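Local atomic coordinates of malate dehydrogenase (Porphyromonas gingivalis, PDB entry 3FI9), a protein that probably catalyses the NAD-dependent interconversion of malate and oxaloacetate. Residues 17-22 and 235-240; 123-128 and 148-153. All coordinates share one frame; numbering follows the deposited sequence.

Two contacts of one Rossmann-type dehydrogenase illustrate how chemistry follows place in a fold. Contact 2 lies about 3 Å, centre to centre, from the middle of the chain and is a buried step in the parallel part of a mixed sheet, carried by backbone bonds between strands 121-124 and 147-150. Contact 1, about 13 Å from that middle and partly buried, joins the starts of helices 19-30 and 238-251 without a hydrogen bond between its segments, chiefly through apolar side chains, and lies beside the second subunit. The two meet directly: Pro-240 CB packs 3.7 Å from Leu-150 CD2, and Ile-20 lies against Ile-125, two residues of the predicted NAD site.

Contact 1 (17-22 and 235-240); sequences AGMIGS and SSFQSP
Met-19 and Phe-237 carry the aromatic part of this contact, in which the first turns of two helices meet. The two side chains run side by side, and the methionine, bent at chi2 (-64°) and chi3 (-56°), curls its methyl group over one face of the ring. Met-19 CE lies 3.7 Å from the ring centroid of Phe-237, a CH-pi contact displaced toward the rim; its closest ring atom is Phe-237 CE1, 3.4 Å from Met-19 CE. The sulfur stands farther back above the ring, with Met-19 SD 5.2 Å from the Phe-237 centroid, a more distant Met-aromatic contact.

Purely aliphatic packing continues beyond the ring. Ile-20 reaches across the base of the phenylalanine, its CG1 3.6 Å from Phe-237 CB, while its end meets the proline ring nearly at a right angle, with Ile-20 CD1 4.2 Å from Pro-240 CG.

Polar bonds stay within each side or go to other partners. Gly-18, the N-cap of helix 19-30, offers a carbonyl gripped twice: Ser-22 OG (2.9 Å from Gly-18 O) and Ser-22 N approach from opposite faces of its plane. At the other helix start, Glu-53 of the second subunit accepts from the backbone nitrogens of Phe-237 and Ser-239, and Met-19 of that subunit also packs on Phe-237.

Residues 17-21 belong to the predicted NAD site, where the glycine-rich turn of the Rossmann fold leads into helix 19-30, and Ala-17 N is bonded to Asp-41. With no hydrogen bond between the segments, their direct contact rests on dispersion and shape, while the carboxylate at the N-terminus of helix 238-251 probably gains from the helix dipole and ties the pairing to the dimer interface.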
ATOM      1  N   ALA A  17       0.645  -5.616 -12.675  1.00 18.24           N
ATOM      2  CA  ALA A  17       0.060  -6.853 -12.148  1.00 19.35           C
ATOM      3  C   ALA A  17       0.855  -7.433 -10.984  1.00 19.16           C
ATOM      4  O   ALA A  17       0.328  -8.225 -10.212  1.00 19.64           O
ATOM      5  CB  ALA A  17      -0.118  -7.918 -13.254  1.00 19.32           C
ATOM      6  N   GLY A  18       2.132  -7.055 -10.896  1.00 18.99           N
ATOM      7  CA  GLY A  18       3.025  -7.513  -9.842  1.00 18.52           C
ATOM      8  C   GLY A  18       2.836  -6.915  -8.446  1.00 18.45           C
ATOM      9  O   GLY A  18       2.033  -5.987  -8.222  1.00 17.89           O
ATOM     10  N   MET A  19       3.575  -7.480  -7.496  1.00 17.85           N
ATOM     11  CA  MET A  19       3.528  -7.039  -6.118  1.00 17.72           C
ATOM     12  C   MET A  19       3.983  -5.591  -5.983  1.00 17.24           C
ATOM     13  O   MET A  19       3.332  -4.776  -5.308  1.00 15.71           O
ATOM     14  CB  MET A  19       4.343  -7.999  -5.234  1.00 18.43           C
ATOM     15  CG  MET A  19       3.686  -9.431  -5.123  1.00 20.99           C
ATOM     16  SD  MET A  19       2.052  -9.417  -4.314  1.00 21.94           S
ATOM     17  CE  MET A  19       2.462  -8.643  -2.783  1.00 26.14           C
ATOM     18  N   ILE A  20       5.075  -5.241  -6.649  1.00 15.80           N
ATOM     19  CA  ILE A  20       5.443  -3.828  -6.722  1.00 15.09           C
ATOM     20  C   ILE A  20       4.425  -2.897  -7.463  1.00 16.21           C
ATOM     21  O   ILE A  20       3.982  -1.852  -6.924  1.00 13.82           O
ATOM     22  CB  ILE A  20       6.819  -3.654  -7.368  1.00 14.82           C
ATOM     23  CG1 ILE A  20       7.904  -4.327  -6.522  1.00 15.62           C
ATOM     24  CG2 ILE A  20       7.105  -2.180  -7.527  1.00 14.47           C
ATOM     25  CD1 ILE A  20       9.255  -4.354  -7.227  1.00 22.00           C
ATOM     26  N   GLY A  21       4.086  -3.252  -8.699  1.00 15.68           N
ATOM     27  CA  GLY A  21       3.162  -2.390  -9.494  1.00 15.66           C
ATOM     28  C   GLY A  21       1.791  -2.236  -8.843  1.00 14.92           C
ATOM     29  O   GLY A  21       1.164  -1.170  -8.911  1.00 15.74           O
ATOM     30  N   SER A  22       1.287  -3.303  -8.243  1.00 15.20           N
ATOM     31  CA  SER A  22      -0.044  -3.214  -7.605  1.00 15.13           C
ATOM     32  C   SER A  22       0.004  -2.227  -6.397  1.00 14.08           C
ATOM     33  O   SER A  22      -0.938  -1.426  -6.131  1.00 14.51           O
ATOM     34  CB  SER A  22      -0.574  -4.608  -7.237  1.00 14.08           C
ATOM     35  OG  SER A  22       0.145  -5.240  -6.164  1.00 16.48           O
ATOM     36  N   SER A 235      11.080 -10.792  -2.710  1.00 24.02           N
ATOM     37  CA  SER A 235      11.772  -9.491  -2.835  1.00 24.39           C
ATOM     38  C   SER A 235      10.937  -8.351  -2.260  1.00 22.88           C
ATOM     39  O   SER A 235       9.708  -8.442  -2.214  1.00 21.90           O
ATOM     40  CB  SER A 235      12.081  -9.181  -4.298  1.00 25.21           C
ATOM     41  OG  SER A 235      12.617 -10.319  -4.951  1.00 29.75           O
ATOM     42  N   SER A 236      11.607  -7.278  -1.831  1.00 21.91           N
ATOM     43  CA  SER A 236      10.911  -6.082  -1.360  1.00 21.40           C
ATOM     44  C   SER A 236       9.907  -5.580  -2.409  1.00 19.44           C
ATOM     45  O   SER A 236      10.166  -5.629  -3.607  1.00 19.62           O
ATOM     46  CB  SER A 236      11.935  -4.979  -1.076  1.00 20.96           C
ATOM     47  OG  SER A 236      12.566  -4.649  -2.294  1.00 27.06           O
ATOM     48  N   PHE A 237       8.751  -5.108  -1.974  1.00 18.96           N
ATOM     49  CA  PHE A 237       7.792  -4.558  -2.941  1.00 17.36           C
ATOM     50  C   PHE A 237       7.123  -3.302  -2.425  1.00 17.54           C
ATOM     51  O   PHE A 237       6.742  -2.395  -3.212  1.00 17.82           O
ATOM     52  CB  PHE A 237       6.779  -5.619  -3.372  1.00 17.75           C
ATOM     53  CG  PHE A 237       5.974  -6.189  -2.236  1.00 18.17           C
ATOM     54  CD1 PHE A 237       4.696  -5.716  -1.981  1.00 19.54           C
ATOM     55  CD2 PHE A 237       6.484  -7.208  -1.462  1.00 17.67           C
ATOM     56  CE1 PHE A 237       3.929  -6.254  -0.928  1.00 17.54           C
ATOM     57  CE2 PHE A 237       5.736  -7.742  -0.417  1.00 19.23           C
ATOM     58  CZ  PHE A 237       4.458  -7.265  -0.153  1.00 18.09           C
ATOM     59  N   GLN A 238       7.018  -3.185  -1.113  1.00 15.82           N
ATOM     60  CA  GLN A 238       6.368  -1.998  -0.600  1.00 16.08           C
ATOM     61  C   GLN A 238       7.316  -0.792  -0.621  1.00 15.64           C
ATOM     62  O   GLN A 238       6.903   0.334  -1.034  1.00 15.49           O
ATOM     63  CB  GLN A 238       5.821  -2.228   0.793  1.00 15.30           C
ATOM     64  CG  GLN A 238       4.757  -3.317   0.868  1.00 16.51           C
ATOM     65  CD  GLN A 238       4.257  -3.505   2.321  1.00 20.02           C
ATOM     66  OE1 GLN A 238       4.531  -4.555   2.963  1.00 19.37           O
ATOM     67  NE2 GLN A 238       3.574  -2.470   2.864  1.00 18.58           N
ATOM     68  N   SER A 239       8.580  -0.975  -0.214  1.00 13.87           N
ATOM     69  CA  SER A 239       9.456   0.211  -0.231  1.00 14.73           C
ATOM     70  C   SER A 239       9.823   0.732  -1.640  1.00 14.47           C
ATOM     71  O   SER A 239       9.760   1.932  -1.869  1.00 14.93           O
ATOM     72  CB  SER A 239      10.676   0.098   0.716  1.00 14.94           C
ATOM     73  OG  SER A 239      11.439  -1.110   0.456  1.00 14.72           O
ATOM     74  N   PRO A 240      10.189  -0.168  -2.588  1.00 15.10           N
ATOM     75  CA  PRO A 240      10.480   0.338  -3.908  1.00 15.09           C
ATOM     76  C   PRO A 240       9.259   1.007  -4.503  1.00 15.81           C
ATOM     77  O   PRO A 240       9.400   1.950  -5.243  1.00 16.20           O
ATOM     78  CB  PRO A 240      10.823  -0.911  -4.739  1.00 15.78           C
ATOM     79  CG  PRO A 240      10.374  -2.076  -3.935  1.00 15.78           C
ATOM     80  CD  PRO A 240      10.305  -1.648  -2.502  1.00 13.50           C
TER

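Contact 2 (123-128 and 148-153)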
ATOM      1  N   ILE A 123      10.075   7.104 -15.037  1.00 15.58           N
ATOM      2  CA  ILE A 123      10.897   6.475 -13.983  1.00 15.36           C
ATOM      3  C   ILE A 123      11.004   4.982 -14.203  1.00 15.32           C
ATOM      4  O   ILE A 123       9.987   4.255 -14.328  1.00 15.02           O
ATOM      5  CB  ILE A 123      10.319   6.778 -12.561  1.00 15.02           C
ATOM      6  CG1 ILE A 123      10.091   8.312 -12.390  1.00 14.48           C
ATOM      7  CG2 ILE A 123      11.239   6.134 -11.477  1.00 14.91           C
ATOM      8  CD1 ILE A 123       9.510   8.731 -11.006  1.00 18.43           C
ATOM      9  N   ILE A 124      12.252   4.497 -14.220  1.00 16.32           N
ATOM     10  CA  ILE A 124      12.527   3.123 -14.508  1.00 16.56           C
ATOM     11  C   ILE A 124      13.046   2.495 -13.210  1.00 18.05           C
ATOM     12  O   ILE A 124      13.975   3.048 -12.607  1.00 18.08           O
ATOM     13  CB  ILE A 124      13.617   3.046 -15.575  1.00 16.63           C
ATOM     14  CG1 ILE A 124      13.190   3.764 -16.884  1.00 17.09           C
ATOM     15  CG2 ILE A 124      13.984   1.578 -15.816  1.00 18.04           C
ATOM     16  CD1 ILE A 124      11.943   3.147 -17.501  1.00 20.49           C
ATOM     17  N   ILE A 125      12.473   1.381 -12.755  1.00 17.84           N
ATOM     18  CA  ILE A 125      12.950   0.858 -11.470  1.00 20.32           C
ATOM     19  C   ILE A 125      13.515  -0.561 -11.529  1.00 21.51           C
ATOM     20  O   ILE A 125      14.145  -1.023 -10.569  1.00 22.72           O
ATOM     21  CB  ILE A 125      11.882   0.958 -10.350  1.00 20.46           C
ATOM     22  CG1 ILE A 125      10.935  -0.246 -10.369  1.00 22.60           C
ATOM     23  CG2 ILE A 125      11.204   2.377 -10.372  1.00 20.61           C
ATOM     24  CD1 ILE A 125      10.342  -0.530  -8.986  1.00 24.26           C
ATOM     25  N   PHE A 126      13.361  -1.209 -12.669  1.00 21.07           N
ATOM     26  CA  PHE A 126      13.858  -2.550 -12.843  1.00 22.19           C
ATOM     27  C   PHE A 126      15.371  -2.579 -13.131  1.00 23.24           C
ATOM     28  O   PHE A 126      15.942  -1.684 -13.766  1.00 22.82           O
ATOM     29  CB  PHE A 126      13.015  -3.365 -13.842  1.00 21.51           C
ATOM     30  CG  PHE A 126      12.978  -2.805 -15.257  1.00 21.08           C
ATOM     31  CD1 PHE A 126      13.916  -3.205 -16.209  1.00 19.63           C
ATOM     32  CD2 PHE A 126      11.976  -1.942 -15.645  1.00 18.34           C
ATOM     33  CE1 PHE A 126      13.845  -2.723 -17.527  1.00 19.15           C
ATOM     34  CE2 PHE A 126      11.901  -1.448 -16.961  1.00 19.69           C
ATOM     35  CZ  PHE A 126      12.857  -1.833 -17.900  1.00 21.80           C
ATOM     36  N   ASN A 127      16.031  -3.583 -12.582  1.00 23.90           N
ATOM     37  CA  ASN A 127      17.481  -3.625 -12.644  1.00 25.43           C
ATOM     38  C   ASN A 127      18.007  -4.296 -13.902  1.00 25.52           C
ATOM     39  O   ASN A 127      17.287  -5.044 -14.550  1.00 25.10           O
ATOM     40  CB  ASN A 127      18.038  -4.281 -11.385  1.00 25.97           C
ATOM     41  CG  ASN A 127      18.291  -3.266 -10.291  1.00 29.74           C
ATOM     42  OD1 ASN A 127      18.743  -2.147 -10.559  1.00 36.90           O
ATOM     43  ND2 ASN A 127      17.970  -3.623  -9.075  1.00 32.12           N
ATOM     44  N   PRO A 128      19.271  -4.020 -14.249  1.00 26.19           N
ATOM     45  CA  PRO A 128      20.156  -3.100 -13.519  1.00 25.89           C
ATOM     46  C   PRO A 128      19.845  -1.649 -13.910  1.00 25.79           C
ATOM     47  O   PRO A 128      20.020  -1.288 -15.073  1.00 25.08           O
ATOM     48  CB  PRO A 128      21.551  -3.519 -13.997  1.00 26.43           C
ATOM     49  CG  PRO A 128      21.323  -4.087 -15.371  1.00 25.83           C
ATOM     50  CD  PRO A 128      19.965  -4.719 -15.361  1.00 26.61           C
ATOM     51  N   THR A 148      14.385   9.352 -14.757  1.00 17.06           N
ATOM     52  CA  THR A 148      15.115   9.011 -13.521  1.00 17.18           C
ATOM     53  C   THR A 148      14.957   7.525 -13.212  1.00 16.71           C
ATOM     54  O   THR A 148      14.104   6.839 -13.789  1.00 16.10           O
ATOM     55  CB  THR A 148      14.587   9.779 -12.295  1.00 16.85           C
ATOM     56  OG1 THR A 148      13.148   9.726 -12.277  1.00 17.70           O
ATOM     57  CG2 THR A 148      15.022  11.249 -12.365  1.00 19.67           C
ATOM     58  N   THR A 149      15.801   7.014 -12.313  1.00 15.56           N
ATOM     59  CA  THR A 149      15.626   5.679 -11.796  1.00 14.82           C
ATOM     60  C   THR A 149      15.517   5.726 -10.271  1.00 14.75           C
ATOM     61  O   THR A 149      16.032   6.628  -9.645  1.00 13.85           O
ATOM     62  CB  THR A 149      16.832   4.745 -12.168  1.00 15.93           C
ATOM     63  OG1 THR A 149      18.043   5.273 -11.609  1.00 18.28           O
ATOM     64  CG2 THR A 149      17.036   4.713 -13.718  1.00 17.89           C
ATOM     65  N   LEU A 150      14.817   4.753  -9.693  1.00 15.70           N
ATOM     66  CA  LEU A 150      14.816   4.527  -8.257  1.00 15.44           C
ATOM     67  C   LEU A 150      16.246   4.171  -7.802  1.00 16.09           C
ATOM     68  O   LEU A 150      16.824   3.179  -8.272  1.00 18.08           O
ATOM     69  CB  LEU A 150      13.915   3.328  -7.939  1.00 15.86           C
ATOM     70  CG  LEU A 150      14.001   2.829  -6.502  1.00 15.05           C
ATOM     71  CD1 LEU A 150      13.461   3.961  -5.593  1.00 14.68           C
ATOM     72  CD2 LEU A 150      13.250   1.473  -6.296  1.00 15.72           C
ATOM     73  N   ALA A 151      16.793   4.976  -6.896  1.00 16.13           N
ATOM     74  CA  ALA A 151      18.121   4.799  -6.381  1.00 18.57           C
ATOM     75  C   ALA A 151      18.216   5.172  -4.903  1.00 19.03           C
ATOM     76  O   ALA A 151      19.324   5.195  -4.362  1.00 19.92           O
ATOM     77  CB  ALA A 151      19.125   5.635  -7.196  1.00 19.04           C
ATOM     78  N   GLY A 152      17.078   5.468  -4.258  1.00 18.11           N
ATOM     79  CA  GLY A 152      17.091   6.060  -2.885  1.00 18.71           C
ATOM     80  C   GLY A 152      17.122   5.008  -1.758  1.00 18.92           C
ATOM     81  O   GLY A 152      17.364   5.327  -0.577  1.00 18.71           O
ATOM     82  N   LEU A 153      16.812   3.760  -2.097  1.00 18.30           N
ATOM     83  CA  LEU A 153      16.717   2.704  -1.058  1.00 18.13           C
ATOM     84  C   LEU A 153      18.033   2.468  -0.341  1.00 17.30           C
ATOM     85  O   LEU A 153      18.015   2.085   0.821  1.00 16.47           O
ATOM     86  CB  LEU A 153      16.153   1.366  -1.588  1.00 17.20           C
ATOM     87  CG  LEU A 153      14.687   1.348  -2.080  1.00 21.00           C
ATOM     88  CD1 LEU A 153      14.173  -0.104  -2.295  1.00 19.74           C
ATOM     89  CD2 LEU A 153      13.710   2.085  -1.134  1.00 19.43           C
TER
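Chi1 of -52° sets the CG1 of Ile-123 beside its own backbone N, and chi1 of 46° places the OG1 of Thr-148 between N and the carbonyl carbon. The parallel register puts both side chains on one face of the sheet, and these torsions bring Ile-123 CG1 to 3.4 Å from Thr-148 OG1. That hydroxyl has its polar partner elsewhere, in His-121 NE2, so the isoleucine covers one flank of a group already hydrogen-bonded.

The backbones pair in parallel register, Ile-123 with Thr-148 and Ile-124 with Thr-149. Ile-124 N donates to Thr-148 O at 3.0 Å. The same oxygen receives a CA-H contact from Ile-123 CA (3.2 Å to Thr-148 O). One step on, the pairing slackens: Leu-150 N reaches Ile-124 O at 3.5 Å, a weak bond.

Next to this weak bond the side chains pack, with Ile-125 CG2 3.8 Å from Leu-150 CB. Ser-244 and Val-243 of helix 238-251 lie against Ile-125 and Leu-150 respectively.

Strand 121-124, helix 129-140 and strand 147-150 form a beta-alpha-beta unit of the Rossmann fold. Beyond the first strand, Ile-125, Phe-126 and Asn-127 are predicted to bind NAD, and a cis peptide bond precedes Pro-128; Asn-127, also a predicted substrate ligand, touches the predicted proton acceptor His-182, consistent with a dehydrogenase active site at the carboxyl ends of the parallel strands.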